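Local coordinates for methyltransferase FkbM (Methylobacillus flagellatus KT, PDB 2PY6), which probably transfers methyl groups as an FkbM-type methyltransferase, its substrate not established, at residues 25-30 with 196-201; 37-42 with 143-148; 61-66 with 119-124; 103-108 with 136-141. One frame throughout, in Å; residues are numbered along the deposited sequence.

Interaction 1: 25-30 with 196-201. With EDO (1,2-ethanediol), chain C.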
loop_
_atom_site.group_PDB
_atom_site.type_symbol
_atom_site.label_atom_id
_atom_site.label_comp_id
_atom_site.label_asym_id
_atom_site.label_seq_id
_atom_site.Cartn_x
_atom_site.Cartn_y
_atom_site.Cartn_z
ATOM N N ALA A 25 21.288 32.282 26.927
ATOM C CA ALA A 25 21.028 31.524 28.160
ATOM C C ALA A 25 21.370 30.039 27.995
ATOM O O ALA A 25 21.924 29.423 28.898
ATOM C CB ALA A 25 19.554 31.656 28.567
ATOM N N ALA A 26 21.017 29.453 26.861
ATOM C CA ALA A 26 21.324 28.044 26.630
ATOM C C ALA A 26 22.839 27.815 26.515
ATOM O O ALA A 26 23.376 26.843 27.016
ATOM C CB ALA A 26 20.621 27.550 25.415
ATOM N N ALA A 27 23.527 28.728 25.854
ATOM C CA ALA A 27 24.950 28.610 25.670
ATOM C C ALA A 27 25.684 28.742 27.003
ATOM O O ALA A 27 26.666 28.038 27.258
ATOM C CB ALA A 27 25.418 29.656 24.687
ATOM N N ASP A 28 25.203 29.629 27.862
ATOM C CA ASP A 28 25.819 29.764 29.169
ATOM C C ASP A 28 25.571 28.537 30.027
ATOM O O ASP A 28 26.493 28.085 30.714
ATOM C CB ASP A 28 25.368 31.035 29.883
ATOM C CG ASP A 28 25.989 32.313 29.279
ATOM O OD1 ASP A 28 26.882 32.223 28.400
ATOM O OD2 ASP A 28 25.576 33.420 29.701
ATOM N N ALA A 29 24.351 27.991 29.957
ATOM C CA ALA A 29 23.957 26.831 30.748
ATOM C C ALA A 29 24.806 25.625 30.369
ATOM O O ALA A 29 25.401 24.999 31.241
ATOM C CB ALA A 29 22.479 26.546 30.560
ATOM N N LEU A 30 24.892 25.344 29.065
ATOM C CA LEU A 30 25.717 24.238 28.544
ATOM C C LEU A 30 27.215 24.335 28.865
ATOM O O LEU A 30 27.877 23.311 29.146
ATOM C CB LEU A 30 25.542 24.120 27.019
ATOM C CG LEU A 30 26.286 22.943 26.358
ATOM C CD1 LEU A 30 25.854 21.566 26.848
ATOM C CD2 LEU A 30 26.127 23.008 24.870
ATOM N N PHE A 196 18.312 24.571 18.785
ATOM C CA PHE A 196 18.170 23.110 18.705
ATOM C C PHE A 196 19.454 22.340 19.135
ATOM O O PHE A 196 19.402 21.418 19.952
ATOM C CB PHE A 196 17.777 22.674 17.309
ATOM C CG PHE A 196 18.002 21.201 17.068
ATOM C CD1 PHE A 196 17.205 20.271 17.680
ATOM C CD2 PHE A 196 19.050 20.767 16.257
ATOM C CE1 PHE A 196 17.420 18.920 17.450
ATOM C CE2 PHE A 196 19.274 19.428 16.034
ATOM C CZ PHE A 196 18.448 18.508 16.614
ATOM N N HIS A 197 20.589 22.730 18.563
ATOM C CA HIS A 197 21.884 22.147 18.887
ATOM C C HIS A 197 22.283 22.383 20.351
ATOM O O HIS A 197 22.823 21.501 20.982
ATOM C CB HIS A 197 22.993 22.657 17.939
ATOM C CG HIS A 197 22.791 22.281 16.496
ATOM N ND1 HIS A 197 22.853 20.980 16.045
ATOM C CD2 HIS A 197 22.516 23.043 15.408
ATOM C CE1 HIS A 197 22.592 20.954 14.748
ATOM N NE2 HIS A 197 22.388 22.194 14.337
ATOM N N LEU A 198 22.012 23.564 20.905
ATOM C CA LEU A 198 22.369 23.812 22.303
ATOM C C LEU A 198 21.507 23.015 23.301
ATOM O O LEU A 198 21.995 22.592 24.325
ATOM C CB LEU A 198 22.288 25.303 22.638
ATOM C CG LEU A 198 23.315 26.221 21.985
ATOM C CD1 LEU A 198 22.943 27.664 22.187
ATOM C CD2 LEU A 198 24.693 25.942 22.507
ATOM N N THR A 199 20.233 22.827 22.975
ATOM C CA THR A 199 19.269 22.219 23.882
ATOM C C THR A 199 18.810 20.809 23.593
ATOM O O THR A 199 18.239 20.186 24.491
ATOM C CB THR A 199 17.965 23.018 23.880
ATOM O OG1 THR A 199 17.365 22.937 22.594
ATOM C CG2 THR A 199 18.216 24.489 24.237
ATOM N N CYS A 200 19.033 20.333 22.365
ATOM C CA CYS A 200 18.556 19.016 21.876
ATOM C C CYS A 200 17.028 18.994 21.726
ATOM O O CYS A 200 16.451 17.937 21.710
ATOM C CB CYS A 200 18.959 17.849 22.797
ATOM S SG CYS A 200 20.689 17.709 23.201
ATOM N N GLU A 201 16.394 20.162 21.602
ATOM C CA GLU A 201 14.950 20.283 21.528
ATOM C C GLU A 201 14.486 20.559 20.102
ATOM O O GLU A 201 14.585 21.686 19.626
ATOM C CB GLU A 201 14.446 21.414 22.467
ATOM C CG GLU A 201 12.936 21.713 22.341
ATOM C CD GLU A 201 12.036 20.467 22.460
ATOM O OE1 GLU A 201 11.893 19.924 23.557
ATOM O OE2 GLU A 201 11.431 20.054 21.454
HETATM C C1 EDO C . 22.841 18.576 19.804
HETATM O O1 EDO C . 21.583 18.660 20.416
HETATM C C2 EDO C . 22.699 18.273 18.315
HETATM O O2 EDO C . 23.573 19.124 17.556
#
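L198 lies across the alanine face of helix 19-32, and its two methyl branches divide the contact between them. Its CB meets the methyl of A26, CB to CB at 3.9 Å, where the two backbones come nearest. With chi1 at -68°, CG of L198 stands opposite its own carbonyl carbon, which leaves CD1 against A27, 4.0 Å from its CB, while CD2 reaches the CD2 methyl of L30 at the same distance. The L30 side chain runs aslant to that of L198, so methyl meets methyl and neither chain lies along the other. T199 adds its CG2 on the flank of A26, CB to CG2 at 4.1 Å, while its OG1 turns to the chain, accepting from N of E201 in an ST turn and bonding to the carbonyl of N195. H197, one residue before L198, leads away from helix 19-32; its ND1 meets O2 of a 1,2-ethanediol, probably taken up from the crystallisation liquor, at a distance so short that the exact geometry is doubtful. One ring face of H197 is covered by F196. F36 and V168 extend the apolar patch, touching A26 and L30 respectively. This is helix-helix packing in which alanines of helix 19-32, small enough probably to permit the close approach of the backbones, face the last turn of helix 184-199, where L198 supplies most of the contact.

Interaction 2: 37-42 with 143-148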
loop_
_atom_site.group_PDB
_atom_site.type_symbol
_atom_site.label_atom_id
_atom_site.label_comp_id
_atom_site.label_asym_id
_atom_site.label_seq_id
_atom_site.Cartn_x
_atom_site.Cartn_y
_atom_site.Cartn_z
ATOM N N GLY A 37 20.120 20.199 29.168
ATOM C CA GLY A 37 19.219 19.687 28.132
ATOM C C GLY A 37 18.810 18.224 28.312
ATOM O O GLY A 37 17.973 17.710 27.530
ATOM N N ILE A 38 19.394 17.538 29.302
ATOM C CA ILE A 38 19.042 16.161 29.574
ATOM C C ILE A 38 17.959 16.139 30.686
ATOM O O ILE A 38 18.099 16.804 31.693
ATOM C CB ILE A 38 20.283 15.325 29.969
ATOM C CG1 ILE A 38 21.366 15.451 28.882
ATOM C CG2 ILE A 38 19.906 13.865 30.222
ATOM C CD1 ILE A 38 20.890 15.097 27.454
ATOM N N PRO A 39 16.849 15.405 30.473
ATOM C CA PRO A 39 15.809 15.349 31.521
ATOM C C PRO A 39 16.342 14.876 32.867
ATOM O O PRO A 39 17.095 13.915 32.921
ATOM C CB PRO A 39 14.789 14.361 30.959
ATOM C CG PRO A 39 15.022 14.378 29.492
ATOM C CD PRO A 39 16.480 14.606 29.298
ATOM N N ALA A 40 15.959 15.585 33.929
ATOM C CA ALA A 40 16.430 15.327 35.294
ATOM C C ALA A 40 16.323 13.867 35.734
ATOM O O ALA A 40 17.220 13.351 36.377
ATOM C CB ALA A 40 15.644 16.209 36.287
ATOM N N ASN A 41 15.214 13.212 35.397
ATOM C CA ASN A 41 14.998 11.834 35.814
ATOM C C ASN A 41 15.971 10.875 35.138
ATOM O O ASN A 41 16.376 9.864 35.745
ATOM C CB ASN A 41 13.527 11.407 35.643
ATOM C CG ASN A 41 13.011 11.527 34.210
ATOM O OD1 ASN A 41 13.657 12.103 33.318
ATOM N ND2 ASN A 41 11.807 10.986 33.988
ATOM N N VAL A 42 16.378 11.208 33.908
ATOM C CA VAL A 42 17.386 10.411 33.213
ATOM C C VAL A 42 18.758 10.688 33.808
ATOM O O VAL A 42 19.548 9.757 33.993
ATOM C CB VAL A 42 17.423 10.712 31.726
ATOM C CG1 VAL A 42 18.573 9.943 31.059
ATOM C CG2 VAL A 42 16.078 10.382 31.075
ATOM N N PHE A 143 17.027 11.149 20.393
ATOM C CA PHE A 143 18.361 10.769 19.965
ATOM C C PHE A 143 19.476 11.783 20.311
ATOM O O PHE A 143 20.538 11.389 20.796
ATOM C CB PHE A 143 18.386 10.423 18.490
ATOM C CG PHE A 143 19.690 9.871 18.049
ATOM C CD1 PHE A 143 19.976 8.525 18.220
ATOM C CD2 PHE A 143 20.653 10.701 17.500
ATOM C CE1 PHE A 143 21.188 8.026 17.837
ATOM C CE2 PHE A 143 21.866 10.199 17.120
ATOM C CZ PHE A 143 22.139 8.862 17.292
ATOM N N GLU A 144 19.220 13.067 20.125
ATOM C CA GLU A 144 20.246 14.078 20.412
ATOM C C GLU A 144 20.555 14.090 21.889
ATOM O O GLU A 144 21.722 14.244 22.267
ATOM C CB GLU A 144 19.822 15.476 19.972
ATOM C CG GLU A 144 19.980 15.756 18.507
ATOM C CD GLU A 144 19.035 14.987 17.597
ATOM O OE1 GLU A 144 17.919 14.645 18.050
ATOM O OE2 GLU A 144 19.422 14.758 16.421
ATOM N N GLN A 145 19.501 13.938 22.712
ATOM C CA GLN A 145 19.640 13.824 24.171
ATOM C C GLN A 145 20.412 12.571 24.556
ATOM O O GLN A 145 21.250 12.616 25.458
ATOM C CB GLN A 145 18.281 13.839 24.865
ATOM C CG GLN A 145 17.518 15.195 24.731
ATOM C CD GLN A 145 16.113 15.146 25.328
ATOM O OE1 GLN A 145 15.404 14.148 25.197
ATOM N NE2 GLN A 145 15.704 16.224 25.968
ATOM N N ALA A 146 20.136 11.455 23.877
ATOM C CA ALA A 146 20.892 10.226 24.114
ATOM C C ALA A 146 22.395 10.453 23.856
ATOM O O ALA A 146 23.234 10.068 24.677
ATOM C CB ALA A 146 20.401 9.102 23.209
ATOM N N VAL A 147 22.727 11.046 22.699
ATOM C CA VAL A 147 24.132 11.312 22.330
ATOM C C VAL A 147 24.849 12.118 23.425
ATOM O O VAL A 147 25.949 11.779 23.813
ATOM C CB VAL A 147 24.253 11.987 20.965
ATOM C CG1 VAL A 147 25.687 12.454 20.692
ATOM C CG2 VAL A 147 23.798 11.031 19.866
ATOM N N ARG A 148 24.185 13.143 23.957
ATOM C CA ARG A 148 24.760 13.978 24.980
ATOM C C ARG A 148 24.809 13.319 26.346
ATOM O O ARG A 148 25.805 13.440 27.046
ATOM C CB ARG A 148 23.987 15.303 25.065
ATOM C CG ARG A 148 24.537 16.290 26.140
ATOM C CD ARG A 148 23.794 17.624 26.047
ATOM N NE ARG A 148 24.153 18.346 24.837
ATOM C CZ ARG A 148 23.581 19.482 24.456
ATOM N NH1 ARG A 148 22.658 20.042 25.214
ATOM N NH2 ARG A 148 23.975 20.090 23.341
#
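The carbonyl oxygen of G37 receives the side-chain amide of Q145, NE2 to O at 3.1 Å, the one hydrogen bond that joins 37-42 to 143-148. The donor stands almost straight out from the carbonyl, at a C=O...N angle of 171°, but the oxygen is tilted out of the amide plane of Q145 and the N-H...O angle is only 136°, so the bond is not straight on the donor side. An extended chain beyond CG carries the amide of Q145 past the P39 ring, whose CD lies 3.8 Å from NE2. I38 touches the same helix through CD1, which sits 3.2 Å from the backbone O of Q145 and 3.9 Å from CB of R148, between two residues three apart in the helix. R148 offers only its aliphatic part to I38: the chain turns at chi3 (-70°), sending the guanidinium to D162 in a salt bridge and to the carbonyls of F36 and L198. One arginine thus ties the loop before helix 40-49 to the end of helix 184-199. P39 occupies the N-cap position of helix 40-49, and L141 of the edge strand 140-142 backs both I38 and P39. Here a loop leading into a helix docks on the first turns of helix 143-149, at the margin of an open alpha/beta sheet.

Interaction 3: 61-66 with 119-124; sequences KGFGAH and TCRYDG
The backbones of 61-66 and 119-124 come nearest at G62 and T119, where the turns after strands 54-58 and 114-118 lie side by side, joined by a weak hydrogen bond from N of F63 to O of T119 (3.5 Å) and a CA-H...O contact from G62 to the same oxygen. T119 directs its CG2 at the start of helix 64-68, 3.6 Å from N of G64. Its OG1 turns to the carbonyl of L58 and to two waters; one bridges to N of K61, the other, weakly, to N of G62 and G64. Further out, R121 lays its guanidinium flat over one face of F63, planes 12° apart and CZ 3.8 Å from the ring centroid. Bends at chi2 and chi3 (-67° and -75°) fold the arginine back over the ring, so that its CD also sits above the face, 3.9 Å from the centroid, in a CH-pi contact. From beyond the segments, E144 takes NH1 and D400 takes NH2 in salt bridges, while F143 meets the F63 ring edge-to-face. Across the contact itself R121 offers cation-pi stacking; the outside carboxylates would be expected to stabilise its positive charge and help hold the group flat on the ring.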
loop_
_atom_site.group_PDB
_atom_site.type_symbol
_atom_site.label_atom_id
_atom_site.label_comp_id
_atom_site.label_asym_id
_atom_site.label_seq_id
_atom_site.Cartn_x
_atom_site.Cartn_y
_atom_site.Cartn_z
ATOM N N LYS A 61 12.391 2.118 13.095
ATOM C CA LYS A 61 12.503 2.795 11.819
ATOM C C LYS A 61 13.065 4.206 11.985
ATOM O O LYS A 61 12.819 5.041 11.116
ATOM C CB LYS A 61 11.110 2.894 11.146
ATOM C CG LYS A 61 10.477 1.570 10.713
ATOM N N GLY A 62 13.822 4.482 13.054
ATOM C CA GLY A 62 14.303 5.854 13.311
ATOM C C GLY A 62 15.816 5.956 13.345
ATOM O O GLY A 62 16.487 5.338 12.536
ATOM N N PHE A 63 16.352 6.747 14.272
ATOM C CA PHE A 63 17.803 6.896 14.458
ATOM C C PHE A 63 18.400 5.807 15.397
ATOM O O PHE A 63 19.547 5.914 15.805
ATOM C CB PHE A 63 18.108 8.300 15.051
ATOM C CG PHE A 63 18.014 9.476 14.058
ATOM C CD1 PHE A 63 17.180 9.453 12.933
ATOM C CD2 PHE A 63 18.701 10.656 14.333
ATOM C CE1 PHE A 63 17.107 10.553 12.071
ATOM C CE2 PHE A 63 18.628 11.760 13.482
ATOM C CZ PHE A 63 17.828 11.705 12.350
ATOM N N GLY A 64 17.644 4.760 15.744
ATOM C CA GLY A 64 18.143 3.707 16.662
ATOM C C GLY A 64 19.337 2.918 16.143
ATOM O O GLY A 64 20.092 2.304 16.934
ATOM N N ALA A 65 19.485 2.927 14.809
ATOM C CA ALA A 65 20.583 2.268 14.114
ATOM C C ALA A 65 21.870 3.010 14.400
ATOM O O ALA A 65 22.928 2.388 14.423
ATOM C CB ALA A 65 20.327 2.214 12.598
ATOM N N HIS A 66 21.768 4.327 14.625
ATOM C CA HIS A 66 22.939 5.137 14.948
ATOM C C HIS A 66 23.495 4.825 16.343
ATOM O O HIS A 66 24.703 4.953 16.550
ATOM C CB HIS A 66 22.658 6.632 14.815
ATOM C CG HIS A 66 22.365 7.080 13.416
ATOM N ND1 HIS A 66 23.305 7.031 12.406
ATOM C CD2 HIS A 66 21.260 7.650 12.875
ATOM C CE1 HIS A 66 22.781 7.522 11.296
ATOM N NE2 HIS A 66 21.541 7.907 11.554
ATOM N N THR A 119 13.245 6.963 19.335
ATOM C CA THR A 119 13.951 7.138 18.040
ATOM C C THR A 119 13.100 7.801 16.928
ATOM O O THR A 119 13.625 8.156 15.852
ATOM C CB THR A 119 14.460 5.784 17.474
ATOM O OG1 THR A 119 13.347 4.942 17.104
ATOM C CG2 THR A 119 15.338 5.097 18.457
ATOM N N CYS A 120 11.805 7.953 17.204
ATOM C CA CYS A 120 10.854 8.550 16.280
ATOM C C CYS A 120 11.073 10.055 16.160
ATOM O O CYS A 120 11.405 10.724 17.145
ATOM C CB CYS A 120 9.449 8.224 16.713
ATOM S SG CYS A 120 9.175 6.413 16.744
ATOM N N ARG A 121 10.976 10.543 14.919
ATOM C CA ARG A 121 11.227 11.939 14.577
ATOM C C ARG A 121 9.971 12.649 14.111
ATOM O O ARG A 121 9.964 13.880 14.094
ATOM C CB ARG A 121 12.249 12.054 13.433
ATOM C CG ARG A 121 13.527 11.225 13.533
ATOM C CD ARG A 121 14.434 11.648 14.634
ATOM N NE ARG A 121 15.160 12.885 14.338
ATOM C CZ ARG A 121 16.120 13.386 15.116
ATOM N NH1 ARG A 121 16.448 12.777 16.247
ATOM N NH2 ARG A 121 16.754 14.502 14.770
ATOM N N TYR A 122 8.937 11.895 13.720
ATOM C CA TYR A 122 7.708 12.476 13.216
ATOM C C TYR A 122 6.559 12.417 14.234
ATOM O O TYR A 122 6.502 11.532 15.085
ATOM C CB TYR A 122 7.395 11.941 11.806
ATOM C CG TYR A 122 8.608 12.187 10.870
ATOM C CD1 TYR A 122 9.167 13.480 10.723
ATOM C CD2 TYR A 122 9.202 11.140 10.161
ATOM C CE1 TYR A 122 10.275 13.708 9.907
ATOM C CE2 TYR A 122 10.311 11.367 9.339
ATOM C CZ TYR A 122 10.842 12.649 9.224
ATOM O OH TYR A 122 11.930 12.866 8.402
ATOM N N ASP A 123 5.689 13.427 14.136
ATOM C CA ASP A 123 4.683 13.718 15.143
ATOM C C ASP A 123 3.887 12.545 15.662
ATOM O O ASP A 123 3.772 12.374 16.862
ATOM C CB ASP A 123 3.693 14.820 14.675
ATOM C CG ASP A 123 4.322 16.217 14.642
ATOM O OD1 ASP A 123 5.413 16.445 15.199
ATOM O OD2 ASP A 123 3.707 17.102 14.040
ATOM N N GLY A 124 3.300 11.781 14.752
ATOM C CA GLY A 124 2.448 10.669 15.145
ATOM C C GLY A 124 3.151 9.685 16.047
ATOM O O GLY A 124 2.758 9.523 17.177
HETATM O O HOH W 1 11.481 4.577 14.861
HETATM O O HOH W 2 15.087 2.932 15.797
#

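Interaction 4: 103-108 with 136-141; sequences RFTELA and HGIPHL
I138 can be followed outward from the loop after helix 123-135 into the side of helix 101-109. Its CB points at the helix and divides the chain in two. The CG2 branch goes to F104, 4.0 Å from the ring atom CZ. The other branch begins with CG1, placed opposite the carbonyl carbon of I138 by a chi1 of -56°, and this atom lies 3.6 Å from CB of A108. An extended chi2 (170°) then drives CD1 on between A108 and F104: it stops 3.4 Å from CB of A108, a tight carbon pair, and 3.5 Å from CZ of F104. F104 comes to meet it from the opposite direction, its ring set obliquely to the methyl.

Helix 101-109 and the segment leading into strand 140-142 belong to an alpha/beta domain that resembles a Rossmann fold, where 114-118 and 140-142 are neighbouring parallel strands joined by a beta-alpha-beta crossover through helix 123-135. That helix ends in a Schellman motif, with G137 as its C-prime residue at positive phi, after which the chain runs into the strand, with I138 directed at helix 101-109.

Beside this apolar group, T105 sets its CG2 over one face of the H136 imidazole, 4.0 Å from the ring centroid in a CH-pi contact. The methyl is displaced toward the rim, nearest to CE1. H136 is held in place by a bond from ND1 to the carbonyl of I132, while OG1 of T105 turns back to the carbonyl of D102. H140 uses its own ND1 on O of I138, at 2.9 Å.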
loop_
_atom_site.group_PDB
_atom_site.type_symbol
_atom_site.label_atom_id
_atom_site.label_comp_id
_atom_site.label_asym_id
_atom_site.label_seq_id
_atom_site.Cartn_x
_atom_site.Cartn_y
_atom_site.Cartn_z
ATOM N N ARG A 103 4.513 -4.725 26.721
ATOM C CA ARG A 103 5.616 -5.412 27.385
ATOM C C ARG A 103 6.642 -4.414 27.974
ATOM O O ARG A 103 7.177 -4.614 29.075
ATOM C CB ARG A 103 6.272 -6.383 26.400
ATOM C CG ARG A 103 7.470 -7.192 26.929
ATOM C CD ARG A 103 7.185 -7.945 28.212
ATOM N NE ARG A 103 8.333 -8.790 28.603
ATOM C CZ ARG A 103 8.700 -9.099 29.856
ATOM N NH1 ARG A 103 8.058 -8.603 30.922
ATOM N NH2 ARG A 103 9.763 -9.884 30.050
ATOM N N PHE A 104 6.870 -3.329 27.246
ATOM C CA PHE A 104 7.755 -2.268 27.656
ATOM C C PHE A 104 7.262 -1.563 28.917
ATOM O O PHE A 104 8.026 -1.381 29.855
ATOM C CB PHE A 104 7.928 -1.281 26.487
ATOM C CG PHE A 104 8.341 0.118 26.892
ATOM C CD1 PHE A 104 9.528 0.348 27.572
ATOM C CD2 PHE A 104 7.579 1.210 26.504
ATOM C CE1 PHE A 104 9.912 1.625 27.907
ATOM C CE2 PHE A 104 7.956 2.483 26.839
ATOM C CZ PHE A 104 9.129 2.695 27.545
ATOM N N THR A 105 6.002 -1.146 28.939
ATOM C CA THR A 105 5.443 -0.472 30.146
ATOM C C THR A 105 5.526 -1.411 31.355
ATOM O O THR A 105 5.824 -0.960 32.457
ATOM C CB THR A 105 4.008 0.101 29.928
ATOM O OG1 THR A 105 3.093 -0.941 29.609
ATOM C CG2 THR A 105 3.992 1.092 28.797
ATOM N N GLU A 106 5.336 -2.718 31.135
ATOM C CA GLU A 106 5.463 -3.716 32.206
ATOM C C GLU A 106 6.916 -3.760 32.709
ATOM O O GLU A 106 7.149 -3.605 33.889
ATOM C CB GLU A 106 4.981 -5.110 31.750
ATOM N N LEU A 107 7.895 -3.917 31.823
ATOM C CA LEU A 107 9.310 -3.890 32.244
ATOM C C LEU A 107 9.700 -2.590 32.978
ATOM O O LEU A 107 10.479 -2.592 33.939
ATOM C CB LEU A 107 10.229 -4.050 31.029
ATOM C CG LEU A 107 10.202 -5.415 30.326
ATOM C CD1 LEU A 107 10.922 -5.288 28.975
ATOM C CD2 LEU A 107 10.812 -6.482 31.212
ATOM N N ALA A 108 9.165 -1.478 32.492
ATOM C CA ALA A 108 9.463 -0.177 33.055
ATOM C C ALA A 108 8.912 -0.032 34.465
ATOM O O ALA A 108 9.611 0.492 35.320
ATOM C CB ALA A 108 8.958 0.931 32.139
ATOM N N HIS A 136 3.342 6.735 32.192
ATOM C CA HIS A 136 3.896 5.808 33.160
ATOM C C HIS A 136 5.119 6.307 33.920
ATOM O O HIS A 136 5.719 5.538 34.637
ATOM C CB HIS A 136 4.187 4.486 32.486
ATOM C CG HIS A 136 2.975 3.847 31.896
ATOM N ND1 HIS A 136 2.577 4.066 30.593
ATOM C CD2 HIS A 136 2.050 3.021 32.441
ATOM C CE1 HIS A 136 1.471 3.387 30.357
ATOM N NE2 HIS A 136 1.133 2.740 31.461
ATOM N N GLY A 137 5.478 7.572 33.794
ATOM C CA GLY A 137 6.637 8.106 34.500
ATOM C C GLY A 137 7.959 7.414 34.161
ATOM O O GLY A 137 8.816 7.232 35.034
ATOM N N ILE A 138 8.137 7.068 32.887
ATOM C CA ILE A 138 9.321 6.354 32.422
ATOM C C ILE A 138 10.322 7.364 31.904
ATOM O O ILE A 138 10.006 8.077 30.969
ATOM C CB ILE A 138 9.008 5.360 31.256
ATOM C CG1 ILE A 138 7.913 4.366 31.660
ATOM C CG2 ILE A 138 10.298 4.639 30.794
ATOM C CD1 ILE A 138 7.373 3.514 30.500
ATOM N N PRO A 139 11.545 7.402 32.484
ATOM C CA PRO A 139 12.573 8.343 31.994
ATOM C C PRO A 139 12.860 8.094 30.510
ATOM O O PRO A 139 13.050 6.933 30.092
ATOM C CB PRO A 139 13.789 8.028 32.876
ATOM C CG PRO A 139 13.240 7.394 34.056
ATOM C CD PRO A 139 12.065 6.586 33.602
ATOM N N HIS A 140 12.792 9.162 29.713
ATOM C CA HIS A 140 12.937 9.053 28.266
ATOM C C HIS A 140 13.742 10.184 27.644
ATOM O O HIS A 140 13.828 11.279 28.211
ATOM C CB HIS A 140 11.551 8.884 27.583
ATOM C CG HIS A 140 10.602 10.006 27.817
ATOM N ND1 HIS A 140 10.056 10.279 29.051
ATOM C CD2 HIS A 140 10.086 10.922 26.964
ATOM C CE1 HIS A 140 9.258 11.324 28.949
ATOM N NE2 HIS A 140 9.257 11.730 27.691
ATOM N N LEU A 141 14.299 9.884 26.462
ATOM C CA LEU A 141 15.192 10.764 25.715
ATOM C C LEU A 141 14.986 10.627 24.237
ATOM O O LEU A 141 14.678 9.558 23.768
ATOM C CB LEU A 141 16.649 10.310 25.865
ATOM C CG LEU A 141 17.347 10.276 27.185
ATOM C CD1 LEU A 141 18.563 9.386 27.075
ATOM C CD2 LEU A 141 17.713 11.678 27.611
HETATM O O HOH W 3 9.749 3.953 35.242
#

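Three of the four contacts gather round the six-stranded sheet, while interaction 1 joins helices 19-32 and 184-199 beside it. That pair is buried and meets through aliphatic groups; interaction 4, about 26 Å away between centres, is also largely apolar but lies farther out and includes the exposed H136. Interactions 2 and 3 are mixed: one uses an amide on a backbone carbonyl, the other a guanidinium on a ring. Helix 143-149 connects the set. C200 of interaction 1 packs on Q145 of interaction 2, F143 touches H66 of interaction 3, and the helix continues directly from strand 140-142 of interaction 4, where P139 packs against N41 and V42.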